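Long-range contacts in STING-associated CdnE c-di-GMP synthase (Flavobacteriaceae, PDB 6WT8), which synthesises the cyclic dinucleotide c-di-GMP, probably as the signal sensed by a partner STING protein in bacterial CBASS anti-phage defence: residues 49-57 / 255-266; 99-107 / 192-200. One frame throughout, in Å; residues are numbered along the deposited sequence.

Interaction 1. Residues 49-57 / 255-266; sequences IYIKESMKG and NMIRFLKNIKYD
The guanidinium of Arg258 meets the carbonyl of Met55 edge-on and in its own plane, while Lys56 O lies over one of its faces. Phe259 presents the edge of its ring to Ser54 CB; its two faces carry Ile263 CG1 and the terminal CE of Met55, a selenomethionine. Ser54 OG sits over one face of the Tyr50 ring, and Asp266 OD2 approaches that ring at its edge, although the main partner of this carboxylate is Arg15 of helix 5-16. These groups fill a steep helix-helix crossing, in which the axes of residues 49-56 and 255-266 approach to 7.2 Å and cross at 112°.

Arg258 grips the last turn of helix 46-56 side-on. NE reaches Met55 O at 2.8 Å with a nearly straight bond (160°), and NH2 reaches the same oxygen at 3.0 Å. The chain then turns out of the helix at Gly57, where positive phi and the nearness of its CA to Arg258 CD (3.7 Å) suit a residue without a side chain.

Apolar contacts fill the middle. With CG anti to the backbone N (chi1 178°), the Phe259 ring swings toward Ile51, its CE1 4.0 Å from Ile51 CG1. Phe259 CB lies 3.7 Å from Met55 CG. Ile263 CD1 packs on the hydroxyl end of the Tyr50 ring, 3.6 Å from Tyr50 CE2. Asn262, whose OD1 is held by Arg15, donates ND2 to Ser54 O (2.9 Å) on a lone pair in the carbonyl plane, and the same ND2 donates to a water that in turn binds Glu53 O.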
loop_
_atom_site.group_PDB
_atom_site.type_symbol
_atom_site.label_atom_id
_atom_site.label_comp_id
_atom_site.label_asym_id
_atom_site.label_seq_id
_atom_site.Cartn_x
_atom_site.Cartn_y
_atom_site.Cartn_z
ATOM N N ILE A 49 -12.668 14.329 -17.062
ATOM C CA ILE A 49 -11.693 15.025 -16.215
ATOM C C ILE A 49 -11.691 14.467 -14.796
ATOM O O ILE A 49 -10.633 14.296 -14.164
ATOM C CB ILE A 49 -11.982 16.536 -16.236
ATOM C CG1 ILE A 49 -11.751 17.053 -17.644
ATOM C CG2 ILE A 49 -11.103 17.268 -15.268
ATOM C CD1 ILE A 49 -12.339 18.469 -17.801
ATOM N N TYR A 50 -12.877 14.187 -14.262
ATOM C CA TYR A 50 -12.943 13.563 -12.945
ATOM C C TYR A 50 -12.185 12.240 -12.929
ATOM O O TYR A 50 -11.452 11.947 -11.975
ATOM C CB TYR A 50 -14.400 13.334 -12.559
ATOM C CG TYR A 50 -14.584 12.536 -11.278
ATOM C CD1 TYR A 50 -14.087 13.002 -10.066
ATOM C CD2 TYR A 50 -15.244 11.320 -11.309
ATOM C CE1 TYR A 50 -14.250 12.245 -8.829
ATOM C CE2 TYR A 50 -15.422 10.570 -10.097
ATOM C CZ TYR A 50 -14.924 11.041 -8.901
ATOM O OH TYR A 50 -15.079 10.360 -7.683
ATOM N N ILE A 51 -12.451 11.399 -13.920
ATOM C CA ILE A 51 -11.741 10.107 -13.992
ATOM C C ILE A 51 -10.226 10.321 -14.062
ATOM O O ILE A 51 -9.447 9.672 -13.323
ATOM C CB ILE A 51 -12.239 9.310 -15.203
ATOM C CG1 ILE A 51 -13.706 8.930 -15.025
ATOM C CG2 ILE A 51 -11.345 8.077 -15.444
ATOM C CD1 ILE A 51 -14.365 8.477 -16.326
ATOM N N LYS A 52 -9.789 11.253 -14.918
ATOM C CA LYS A 52 -8.343 11.486 -15.082
ATOM C C LYS A 52 -7.704 11.911 -13.777
ATOM O O LYS A 52 -6.617 11.427 -13.406
ATOM C CB LYS A 52 -8.085 12.581 -16.137
ATOM C CG LYS A 52 -8.237 12.077 -17.510
ATOM C CD LYS A 52 -7.756 13.145 -18.536
ATOM C CE LYS A 52 -8.587 14.410 -18.480
ATOM N NZ LYS A 52 -8.266 15.364 -19.671
ATOM N N GLU A 53 -8.317 12.882 -13.096
ATOM C CA GLU A 53 -7.685 13.428 -11.905
ATOM C C GLU A 53 -7.774 12.442 -10.754
ATOM O O GLU A 53 -6.868 12.402 -9.908
ATOM C CB GLU A 53 -8.317 14.789 -11.603
ATOM C CG GLU A 53 -7.931 15.726 -12.791
ATOM C CD GLU A 53 -8.216 17.195 -12.577
ATOM O OE1 GLU A 53 -8.722 17.547 -11.491
ATOM O OE2 GLU A 53 -7.943 17.997 -13.533
ATOM N N SER A 54 -8.811 11.595 -10.762
ATOM C CA SER A 54 -8.905 10.529 -9.770
ATOM C C SER A 54 -7.849 9.445 -10.005
ATOM O O SER A 54 -7.369 8.833 -9.046
ATOM C CB SER A 54 -10.280 9.883 -9.806
ATOM O OG SER A 54 -11.268 10.759 -9.293
HETATM N N MSE A 55 -7.492 9.181 -11.251
HETATM C CA MSE A 55 -6.485 8.193 -11.603
HETATM C C MSE A 55 -5.084 8.718 -11.323
HETATM O O MSE A 55 -4.216 7.935 -10.948
HETATM C CB MSE A 55 -6.599 7.781 -13.079
HETATM C CG MSE A 55 -7.765 6.845 -13.264
HETATM SE SE MSE A 55 -7.761 6.272 -15.145
HETATM C CE MSE A 55 -9.165 5.118 -14.932
ATOM N N LYS A 56 -4.822 10.005 -11.543
ATOM C CA LYS A 56 -3.432 10.475 -11.488
ATOM C C LYS A 56 -2.897 10.667 -10.072
ATOM O O LYS A 56 -1.667 10.641 -9.882
ATOM C CB LYS A 56 -3.296 11.781 -12.266
ATOM C CG LYS A 56 -3.401 11.535 -13.744
ATOM C CD LYS A 56 -3.447 12.870 -14.494
ATOM C CE LYS A 56 -3.706 12.574 -15.939
ATOM N NZ LYS A 56 -3.933 13.828 -16.747
ATOM N N GLY A 57 -3.762 10.858 -9.069
ATOM C CA GLY A 57 -3.301 10.955 -7.690
ATOM C C GLY A 57 -2.711 12.311 -7.298
ATOM O O GLY A 57 -3.075 13.386 -7.810
ATOM N N ASN A 255 -3.173 3.540 -11.630
ATOM C CA ASN A 255 -4.274 4.427 -11.984
ATOM C C ASN A 255 -5.611 3.819 -11.565
ATOM O O ASN A 255 -6.483 4.525 -11.024
ATOM C CB ASN A 255 -4.262 4.695 -13.496
ATOM C CG ASN A 255 -3.038 5.476 -13.928
ATOM O OD1 ASN A 255 -2.511 6.313 -13.175
ATOM N ND2 ASN A 255 -2.630 5.278 -15.184
HETATM N N MSE A 256 -5.761 2.490 -11.715
HETATM C CA MSE A 256 -7.021 1.827 -11.287
HETATM C C MSE A 256 -7.151 1.878 -9.768
HETATM O O MSE A 256 -8.264 2.127 -9.236
HETATM C CB MSE A 256 -7.122 0.364 -11.756
HETATM C CG MSE A 256 -7.296 0.359 -13.248
HETATM SE SE MSE A 256 -7.792 -1.479 -13.918
HETATM C CE MSE A 256 -6.433 -2.561 -12.904
ATOM N N ILE A 257 -6.044 1.665 -9.048
ATOM C CA ILE A 257 -6.129 1.677 -7.582
ATOM C C ILE A 257 -6.565 3.056 -7.092
ATOM O O ILE A 257 -7.458 3.193 -6.221
ATOM C CB ILE A 257 -4.767 1.287 -7.007
ATOM C CG1 ILE A 257 -4.589 -0.228 -7.207
ATOM C CG2 ILE A 257 -4.695 1.626 -5.464
ATOM C CD1 ILE A 257 -3.180 -0.747 -6.900
ATOM N N ARG A 258 -5.881 4.110 -7.593
ATOM C CA ARG A 258 -6.197 5.463 -7.123
ATOM C C ARG A 258 -7.621 5.839 -7.504
ATOM O O ARG A 258 -8.304 6.518 -6.740
ATOM C CB ARG A 258 -5.169 6.454 -7.694
ATOM C CG ARG A 258 -3.778 6.207 -7.070
ATOM C CD ARG A 258 -2.776 7.323 -7.423
ATOM N NE ARG A 258 -2.530 7.262 -8.849
ATOM C CZ ARG A 258 -1.405 6.874 -9.463
ATOM N NH1 ARG A 258 -0.230 6.542 -8.886
ATOM N NH2 ARG A 258 -1.429 6.845 -10.768
ATOM N N PHE A 259 -8.060 5.451 -8.712
ATOM C CA PHE A 259 -9.441 5.725 -9.118
ATOM C C PHE A 259 -10.420 5.103 -8.152
ATOM O O PHE A 259 -11.316 5.784 -7.661
ATOM C CB PHE A 259 -9.655 5.173 -10.531
ATOM C CG PHE A 259 -11.045 5.332 -11.065
ATOM C CD1 PHE A 259 -11.557 6.563 -11.322
ATOM C CD2 PHE A 259 -11.763 4.243 -11.409
ATOM C CE1 PHE A 259 -12.871 6.718 -11.839
ATOM C CE2 PHE A 259 -13.052 4.381 -11.928
ATOM C CZ PHE A 259 -13.583 5.626 -12.176
ATOM N N LEU A 260 -10.264 3.803 -7.845
ATOM C CA LEU A 260 -11.263 3.181 -6.954
ATOM C C LEU A 260 -11.223 3.803 -5.556
ATOM O O LEU A 260 -12.259 3.949 -4.896
ATOM C CB LEU A 260 -11.040 1.662 -6.850
ATOM C CG LEU A 260 -11.544 0.718 -7.916
ATOM C CD1 LEU A 260 -11.519 -0.715 -7.268
ATOM C CD2 LEU A 260 -12.965 1.076 -8.374
ATOM N N LYS A 261 -10.021 4.155 -5.061
ATOM C CA LYS A 261 -9.924 4.821 -3.756
ATOM C C LYS A 261 -10.667 6.148 -3.767
ATOM O O LYS A 261 -11.385 6.472 -2.809
ATOM C CB LYS A 261 -8.457 5.030 -3.378
ATOM C CG LYS A 261 -7.736 3.773 -2.932
ATOM C CD LYS A 261 -6.337 4.193 -2.476
ATOM C CE LYS A 261 -5.495 3.053 -2.104
ATOM N NZ LYS A 261 -4.296 3.678 -1.382
ATOM N N ASN A 262 -10.561 6.908 -4.857
ATOM C CA ASN A 262 -11.278 8.177 -4.941
ATOM C C ASN A 262 -12.777 7.938 -4.997
ATOM O O ASN A 262 -13.545 8.693 -4.390
ATOM C CB ASN A 262 -10.810 8.962 -6.193
ATOM C CG ASN A 262 -9.602 9.878 -5.872
ATOM O OD1 ASN A 262 -9.727 10.770 -5.031
ATOM N ND2 ASN A 262 -8.440 9.640 -6.487
ATOM N N ILE A 263 -13.224 6.974 -5.812
ATOM C CA ILE A 263 -14.666 6.685 -5.875
ATOM C C ILE A 263 -15.177 6.305 -4.493
ATOM O O ILE A 263 -16.230 6.771 -4.056
ATOM C CB ILE A 263 -14.958 5.556 -6.878
ATOM C CG1 ILE A 263 -14.575 5.955 -8.299
ATOM C CG2 ILE A 263 -16.425 5.086 -6.828
ATOM C CD1 ILE A 263 -15.004 7.274 -8.740
ATOM N N LYS A 264 -14.429 5.453 -3.775
ATOM C CA LYS A 264 -14.902 5.068 -2.442
ATOM C C LYS A 264 -14.997 6.284 -1.507
ATOM O O LYS A 264 -15.963 6.438 -0.709
ATOM C CB LYS A 264 -13.961 4.006 -1.843
ATOM C CG LYS A 264 -14.625 3.351 -0.614
ATOM C CD LYS A 264 -13.831 2.084 -0.175
ATOM C CE LYS A 264 -12.489 2.458 0.462
ATOM N NZ LYS A 264 -12.634 2.817 1.941
ATOM N N TYR A 265 -14.004 7.164 -1.586
ATOM C CA TYR A 265 -13.910 8.305 -0.698
ATOM C C TYR A 265 -15.098 9.234 -0.888
ATOM O O TYR A 265 -15.689 9.681 0.090
ATOM C CB TYR A 265 -12.570 9.024 -0.943
ATOM C CG TYR A 265 -12.214 10.021 0.145
ATOM C CD1 TYR A 265 -12.705 11.331 0.132
ATOM C CD2 TYR A 265 -11.363 9.637 1.178
ATOM C CE1 TYR A 265 -12.351 12.216 1.153
ATOM C CE2 TYR A 265 -10.986 10.541 2.199
ATOM C CZ TYR A 265 -11.492 11.807 2.154
ATOM O OH TYR A 265 -11.162 12.687 3.181
ATOM N N ASP A 266 -15.520 9.428 -2.143
ATOM C CA ASP A 266 -16.604 10.352 -2.484
ATOM C C ASP A 266 -17.970 9.691 -2.460
ATOM O O ASP A 266 -18.988 10.382 -2.605
ATOM C CB ASP A 266 -16.318 10.946 -3.873
ATOM C CG ASP A 266 -15.213 12.021 -3.838
ATOM O OD1 ASP A 266 -15.087 12.660 -2.814
ATOM O OD2 ASP A 266 -14.510 12.143 -4.864
HETATM O O HOH W 1 -6.376 11.655 -7.089
#

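Interaction 2. Residues 99-107 / 192-200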
loop_
_atom_site.group_PDB
_atom_site.type_symbol
_atom_site.label_atom_id
_atom_site.label_comp_id
_atom_site.label_asym_id
_atom_site.label_seq_id
_atom_site.Cartn_x
_atom_site.Cartn_y
_atom_site.Cartn_z
ATOM N N ILE A 99 -4.146 8.954 -2.067
ATOM C CA ILE A 99 -4.994 9.937 -2.738
ATOM C C ILE A 99 -5.185 11.205 -1.916
ATOM O O ILE A 99 -5.926 12.115 -2.352
ATOM C CB ILE A 99 -6.375 9.359 -3.130
ATOM C CG1 ILE A 99 -7.120 8.886 -1.917
ATOM C CG2 ILE A 99 -6.190 8.199 -4.123
ATOM C CD1 ILE A 99 -8.692 8.868 -2.121
ATOM N N LEU A 100 -4.528 11.313 -0.759
ATOM C CA LEU A 100 -4.581 12.554 0.022
ATOM C C LEU A 100 -3.193 13.168 0.111
ATOM O O LEU A 100 -2.235 12.476 0.474
ATOM C CB LEU A 100 -5.115 12.320 1.449
ATOM C CG LEU A 100 -6.400 11.517 1.603
ATOM C CD1 LEU A 100 -6.796 11.333 3.086
ATOM C CD2 LEU A 100 -7.517 12.149 0.826
ATOM N N LYS A 101 -3.102 14.487 -0.145
ATOM C CA LYS A 101 -1.800 15.137 -0.061
ATOM C C LYS A 101 -1.199 15.048 1.338
ATOM O O LYS A 101 0.012 15.192 1.446
ATOM C CB LYS A 101 -1.924 16.625 -0.463
ATOM C CG LYS A 101 -2.905 17.445 0.400
ATOM C CD LYS A 101 -3.230 18.811 -0.278
ATOM C CE LYS A 101 -4.061 19.669 0.696
ATOM N NZ LYS A 101 -5.415 19.159 0.964
ATOM N N GLU A 102 -2.020 14.843 2.379
ATOM C CA GLU A 102 -1.498 14.730 3.746
ATOM C C GLU A 102 -0.992 13.341 4.103
ATOM O O GLU A 102 -0.436 13.162 5.194
ATOM C CB GLU A 102 -2.570 15.130 4.773
ATOM C CG GLU A 102 -3.130 16.545 4.593
ATOM C CD GLU A 102 -4.273 16.673 3.576
ATOM O OE1 GLU A 102 -4.780 15.647 3.028
ATOM O OE2 GLU A 102 -4.682 17.861 3.364
ATOM N N ASN A 103 -1.183 12.335 3.269
ATOM C CA ASN A 103 -0.633 11.025 3.589
ATOM C C ASN A 103 0.894 11.065 3.525
ATOM O O ASN A 103 1.492 11.738 2.683
ATOM C CB ASN A 103 -1.140 9.986 2.603
ATOM C CG ASN A 103 -2.621 9.746 2.653
ATOM O OD1 ASN A 103 -3.216 9.490 1.612
ATOM N ND2 ASN A 103 -3.224 9.767 3.848
ATOM N N ASP A 104 1.539 10.311 4.421
ATOM C CA ASP A 104 2.975 10.271 4.529
ATOM C C ASP A 104 3.495 8.848 4.547
ATOM O O ASP A 104 2.793 7.917 4.973
ATOM C CB ASP A 104 3.398 10.945 5.835
ATOM C CG ASP A 104 3.310 12.419 5.748
ATOM O OD1 ASP A 104 4.197 13.034 5.121
ATOM O OD2 ASP A 104 2.345 12.978 6.312
ATOM N N VAL A 105 4.731 8.693 4.055
ATOM C CA VAL A 105 5.482 7.449 4.332
ATOM C C VAL A 105 5.641 7.311 5.843
ATOM O O VAL A 105 5.811 8.307 6.565
ATOM C CB VAL A 105 6.867 7.368 3.660
ATOM C CG1 VAL A 105 6.775 7.415 2.113
ATOM C CG2 VAL A 105 7.810 8.497 4.129
ATOM N N ASP A 106 5.620 6.066 6.335
ATOM C CA ASP A 106 6.085 5.819 7.706
ATOM C C ASP A 106 7.552 5.408 7.666
ATOM O O ASP A 106 7.983 4.658 6.762
ATOM C CB ASP A 106 5.374 4.626 8.376
ATOM C CG ASP A 106 3.914 4.789 8.591
ATOM O OD1 ASP A 106 3.409 5.903 8.699
ATOM O OD2 ASP A 106 3.240 3.729 8.719
ATOM N N LEU A 107 8.321 5.856 8.661
ATOM C CA LEU A 107 9.681 5.357 8.818
ATOM C C LEU A 107 9.658 4.114 9.708
ATOM O O LEU A 107 9.029 4.121 10.780
ATOM C CB LEU A 107 10.548 6.448 9.462
ATOM C CG LEU A 107 12.031 6.044 9.709
ATOM C CD1 LEU A 107 12.876 7.290 9.698
ATOM C CD2 LEU A 107 12.203 5.345 11.086
ATOM N N GLU A 192 7.713 20.722 6.137
ATOM C CA GLU A 192 6.705 20.558 7.177
ATOM C C GLU A 192 5.835 19.343 6.873
ATOM O O GLU A 192 4.882 19.434 6.082
ATOM C CB GLU A 192 5.862 21.818 7.282
ATOM C CG GLU A 192 4.934 21.836 8.467
ATOM C CD GLU A 192 4.318 23.216 8.685
ATOM O OE1 GLU A 192 3.573 23.387 9.674
ATOM O OE2 GLU A 192 4.585 24.126 7.860
ATOM N N ARG A 193 6.150 18.213 7.523
ATOM C CA ARG A 193 5.408 16.955 7.374
ATOM C C ARG A 193 5.398 16.244 8.706
ATOM O O ARG A 193 6.344 16.372 9.477
ATOM C CB ARG A 193 6.016 15.984 6.355
ATOM C CG ARG A 193 6.197 16.568 4.919
ATOM C CD ARG A 193 4.887 16.858 4.191
ATOM N NE ARG A 193 4.107 15.638 3.911
ATOM C CZ ARG A 193 3.007 15.585 3.167
ATOM N NH1 ARG A 193 2.583 16.633 2.493
ATOM N NH2 ARG A 193 2.360 14.434 3.110
ATOM N N ASP A 194 4.339 15.446 8.960
ATOM C CA ASP A 194 4.259 14.657 10.187
ATOM C C ASP A 194 4.572 13.207 9.862
ATOM O O ASP A 194 3.901 12.583 9.033
ATOM C CB ASP A 194 2.882 14.769 10.833
ATOM C CG ASP A 194 2.487 16.214 11.096
ATOM O OD1 ASP A 194 3.344 17.009 11.510
ATOM O OD2 ASP A 194 1.320 16.557 10.843
ATOM N N ILE A 195 5.609 12.659 10.492
ATOM C CA ILE A 195 6.088 11.324 10.165
ATOM C C ILE A 195 5.909 10.396 11.360
ATOM O O ILE A 195 6.349 10.725 12.467
ATOM C CB ILE A 195 7.569 11.368 9.770
ATOM C CG1 ILE A 195 7.792 12.319 8.577
ATOM C CG2 ILE A 195 8.127 9.992 9.484
ATOM C CD1 ILE A 195 7.036 11.939 7.287
ATOM N N ASP A 196 5.298 9.230 11.135
ATOM C CA ASP A 196 5.251 8.191 12.163
ATOM C C ASP A 196 6.495 7.321 12.093
ATOM O O ASP A 196 6.910 6.910 11.016
ATOM C CB ASP A 196 4.022 7.292 11.991
ATOM C CG ASP A 196 2.778 7.834 12.656
ATOM O OD1 ASP A 196 2.731 7.989 13.916
ATOM O OD2 ASP A 196 1.830 8.115 11.893
ATOM N N VAL A 197 7.082 7.036 13.264
ATOM C CA VAL A 197 8.275 6.205 13.414
ATOM C C VAL A 197 7.854 4.906 14.082
ATOM O O VAL A 197 7.391 4.926 15.227
ATOM C CB VAL A 197 9.333 6.941 14.259
ATOM C CG1 VAL A 197 10.476 6.047 14.593
ATOM C CG2 VAL A 197 9.820 8.202 13.515
ATOM N N VAL A 198 8.006 3.802 13.358
ATOM C CA VAL A 198 7.611 2.462 13.789
ATOM C C VAL A 198 8.872 1.706 14.170
ATOM O O VAL A 198 9.870 1.777 13.451
ATOM C CB VAL A 198 6.873 1.789 12.616
ATOM C CG1 VAL A 198 6.406 0.410 12.969
ATOM C CG2 VAL A 198 5.677 2.691 12.232
ATOM N N THR A 199 8.816 0.980 15.296
ATOM C CA THR A 199 9.919 0.161 15.787
ATOM C C THR A 199 9.481 -1.297 15.725
ATOM O O THR A 199 8.402 -1.638 16.225
ATOM C CB THR A 199 10.297 0.567 17.199
ATOM O OG1 THR A 199 10.562 1.982 17.227
ATOM C CG2 THR A 199 11.482 -0.227 17.743
ATOM N N ALA A 200 10.310 -2.139 15.118
ATOM C CA ALA A 200 9.923 -3.511 14.845
ATOM C C ALA A 200 11.137 -4.417 14.861
ATOM O O ALA A 200 12.281 -3.962 14.879
ATOM C CB ALA A 200 9.259 -3.579 13.471
HETATM O O HOH W 2 2.398 15.578 6.818
HETATM O O HOH W 3 4.010 8.518 8.606
HETATM O O HOH W 4 0.911 5.982 10.351
#
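Arg193 and Asp104 form a salt bridge where the loop before strand 106-112 meets strand 192-204. The grip is side-on: Arg193 NE donates to Asp104 OD1 at 2.9 Å on the syn side of the carboxylate, and NH2 reaches the same OD1 from above the carboxylate plane. With the other edge of its guanidinium, Arg193 takes Lys101 O end-on, NH1 at 3.1 Å and NH2 at 3.0 Å. Bends at chi2 (-68°) and chi3 (-65°) fold the chain back so that one flat group serves both acceptors. An alanine here is likely to leave Asp104 OD1 and Lys101 O without their arginine donors, so that the loop is held less firmly to the strand.

Backbone bonds take over further along. Leu107 N donates to Asp196 O, and Val198 N to Leu107 O at 2.8 Å, making a parallel pairing of Leu107 with Val197. Apolar contact follows the same register, as Leu107 CD2 lies alongside Val197 CG1 at 4.0 Å.

Waters link acids of segment 99-107 to backbone N-H groups of strand 192-204. One joins Asp104 OD2 to Asp194 N; another links Asp106 OD1 and Val105 O to Asp196 N. Asp106 OD1 and Asp196 OD2 stand 4.2 Å apart, their carboxylates nearly perpendicular, while Asp106 OD2 is bonded to Gln90 and Asp196 OD1 to Ser183 and Lys180.

Asp106 and Asp196 lie together, while Asp104 is turned to Arg193 and Ser66. Asp104-Val105-Asp106 is consistent with the Asp-x-Asp motif of polymerase-beta-like nucleotidyltransferases, whose acids, with a third on a neighbouring strand, here probably Asp196, bind magnesium in relatives.

Interaction 2 is nested within the chain loop that interaction 1 closes, and their centres lie about 21 Å apart. They nevertheless touch through Ile99, which packs on helix 253-266: its CG2 lies 3.6 Å from Asn262 ND2 and its CD1 3.7 Å from Lys261 O. Arg15 of helix 5-16 joins them a second time, binding Asp266 and Asn262 of interaction 1 and the backbone of Lys101 in interaction 2. The segment 99-107 thus runs from the helical packing of interaction 1 into the sheet, where the acids of interaction 2 probably mark the nucleotidyl-transfer site. Interaction 1 itself is structural packing away from those acids.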